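Local coordinates for protein GrgF (Penicillium sp. sh18, PDB 6LZH) that acts as a polyketide transferase in gregatin A biosynthesis, using an alpha/beta hydrolase fold to join two polyketide chains, probably by Claisen condensation, at residues 127-132 with 228-233. Numbering follows the deposited sequence.
Sequences FDKRVA and SPTPAM
Thr-230 turns its two branches to different parts of segment 127-132: OG1 faces Lys-129, while CG2 lies against the backbone of Val-131 and Ala-132. Chi1 of -61° puts CG2 opposite the backbone N and OG1 beside it, and the two branches diverge accordingly. Lys-129 reaches over obliquely, its chain bent at chi2 and again at chi4. Its CD methylene and NZ both stand 3.5 Å from Thr-230 OG1, and at that length the NZ bond is weak; the ammonium has its stronger partner in the carbonyl of Ile-227. A water bridges Thr-230 OG1, at a short 2.5 Å, and Val-131 O, to which it donates at 2.8 Å. The methyl CG2 of Thr-230 sits 3.6 Å from Val-131 O, and Pro-231 CD approaches Ala-132 O to 3.3 Å. These residues lead into strands 133-137 and 232-237, parallel neighbours in the central sheet of the alpha/beta hydrolase fold; a backbone hydrogen bond, in which Pro-231 can only accept, joins it to Ala-134, and Met-233 pairs with Ala-134 and Ala-136. Between helix 116-127 and strand 133-137 the chain makes a type I turn from Asp-128 to Val-131. Within it Asp-128 OD1 accepts from the backbone N-H of Arg-130, closing an Asx turn, and also from NE; NE and NH2 hold the carboxylate side-on in a salt bridge. The NE bond to OD1 is nearly straight (172°) and arrives on the syn side, whereas NH2 meets OD2 from above the carboxylate plane. Arg-130 also bonds to Thr-96 and to the carbonyl of His-92 on helix 84-99.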
loop_
_atom_site.group_PDB
_atom_site.type_symbol
_atom_site.label_atom_id
_atom_site.label_comp_id
_atom_site.label_asym_id
_atom_site.label_seq_id
_atom_site.Cartn_x
_atom_site.Cartn_y
_atom_site.Cartn_z
ATOM N N PHE A 127 -1.763 13.522 -0.058
ATOM C CA PHE A 127 -3.004 13.148 -0.719
ATOM C C PHE A 127 -4.171 14.074 -0.411
ATOM O O PHE A 127 -5.110 14.148 -1.220
ATOM C CB PHE A 127 -3.397 11.712 -0.322
ATOM C CG PHE A 127 -2.346 10.684 -0.629
ATOM C CD1 PHE A 127 -1.684 10.695 -1.852
ATOM C CD2 PHE A 127 -2.022 9.697 0.297
ATOM C CE1 PHE A 127 -0.701 9.745 -2.148
ATOM C CE2 PHE A 127 -1.058 8.739 0.000
ATOM C CZ PHE A 127 -0.392 8.774 -1.232
ATOM N N ASP A 128 -4.136 14.792 0.710
ATOM C CA ASP A 128 -5.327 15.467 1.226
ATOM C C ASP A 128 -5.116 16.978 1.230
ATOM O O ASP A 128 -4.555 17.536 2.178
ATOM C CB ASP A 128 -5.658 14.949 2.625
ATOM C CG ASP A 128 -6.974 15.491 3.152
ATOM O OD1 ASP A 128 -7.668 16.213 2.394
ATOM O OD2 ASP A 128 -7.305 15.192 4.325
ATOM N N LYS A 129 -5.611 17.654 0.194
ATOM C CA LYS A 129 -5.442 19.103 0.102
ATOM C C LYS A 129 -6.371 19.884 1.031
ATOM O O LYS A 129 -6.329 21.119 1.014
ATOM C CB LYS A 129 -5.642 19.557 -1.354
ATOM C CG LYS A 129 -4.589 19.000 -2.279
ATOM C CD LYS A 129 -3.202 19.433 -1.835
ATOM C CE LYS A 129 -2.149 18.470 -2.356
ATOM N NZ LYS A 129 -1.327 17.865 -1.279
ATOM N N ARG A 130 -7.215 19.209 1.824
ATOM C CA ARG A 130 -7.903 19.887 2.916
ATOM C C ARG A 130 -6.959 20.226 4.061
ATOM O O ARG A 130 -7.322 21.028 4.924
ATOM C CB ARG A 130 -9.059 19.028 3.443
ATOM C CG ARG A 130 -10.073 18.621 2.348
ATOM C CD ARG A 130 -11.035 17.565 2.874
ATOM N NE ARG A 130 -10.304 16.394 3.354
ATOM C CZ ARG A 130 -10.834 15.442 4.117
ATOM N NH1 ARG A 130 -12.118 15.508 4.478
ATOM N NH2 ARG A 130 -10.077 14.421 4.512
ATOM N N VAL A 131 -5.764 19.641 4.090
ATOM C CA VAL A 131 -4.789 19.919 5.140
ATOM C C VAL A 131 -4.097 21.236 4.812
ATOM O O VAL A 131 -3.649 21.444 3.677
ATOM C CB VAL A 131 -3.785 18.752 5.254
ATOM C CG1 VAL A 131 -2.617 19.104 6.162
ATOM C CG2 VAL A 131 -4.509 17.482 5.729
ATOM N N ALA A 132 -4.010 22.133 5.798
ATOM C CA ALA A 132 -3.428 23.443 5.554
ATOM C C ALA A 132 -1.913 23.456 5.697
ATOM O O ALA A 132 -1.255 24.301 5.083
ATOM C CB ALA A 132 -4.048 24.478 6.495
ATOM N N SER A 228 3.457 19.318 -2.065
ATOM C CA SER A 228 3.315 20.694 -2.525
ATOM C C SER A 228 2.077 20.806 -3.418
ATOM O O SER A 228 1.835 19.932 -4.258
ATOM C CB SER A 228 4.558 21.159 -3.281
ATOM O OG SER A 228 4.310 22.361 -3.994
ATOM N N PRO A 229 1.297 21.889 -3.307
ATOM C CA PRO A 229 1.689 23.121 -2.613
ATOM C C PRO A 229 1.307 23.250 -1.131
ATOM O O PRO A 229 1.357 24.380 -0.612
ATOM C CB PRO A 229 0.988 24.198 -3.437
ATOM C CG PRO A 229 -0.296 23.522 -3.862
ATOM C CD PRO A 229 0.049 22.058 -4.075
ATOM N N THR A 230 0.956 22.149 -0.468
ATOM C CA THR A 230 0.681 22.190 0.969
ATOM C C THR A 230 1.969 22.439 1.747
ATOM O O THR A 230 2.881 21.608 1.691
ATOM C CB THR A 230 0.056 20.879 1.446
ATOM O OG1 THR A 230 -1.193 20.651 0.775
ATOM C CG2 THR A 230 -0.162 20.927 2.968
ATOM N N PRO A 231 2.082 23.537 2.499
ATOM C CA PRO A 231 3.334 23.826 3.209
ATOM C C PRO A 231 3.698 22.716 4.186
ATOM O O PRO A 231 2.856 22.229 4.940
ATOM C CB PRO A 231 3.027 25.138 3.944
ATOM C CG PRO A 231 1.869 25.723 3.236
ATOM C CD PRO A 231 1.063 24.578 2.721
ATOM N N ALA A 232 4.973 22.329 4.178
ATOM C CA ALA A 232 5.450 21.209 4.977
ATOM C C ALA A 232 6.745 21.578 5.686
ATOM O O ALA A 232 7.620 22.234 5.110
ATOM C CB ALA A 232 5.687 19.959 4.114
ATOM N N MET A 233 6.860 21.166 6.944
ATOM C CA MET A 233 8.050 21.432 7.730
ATOM C C MET A 233 8.626 20.127 8.245
ATOM O O MET A 233 7.898 19.304 8.812
ATOM C CB MET A 233 7.733 22.352 8.906
ATOM C CG MET A 233 8.908 22.543 9.799
ATOM S SD MET A 233 8.485 23.741 11.104
ATOM C CE MET A 233 10.060 23.839 11.952
HETATM O O HOH W 1 -3.083 22.197 1.084
#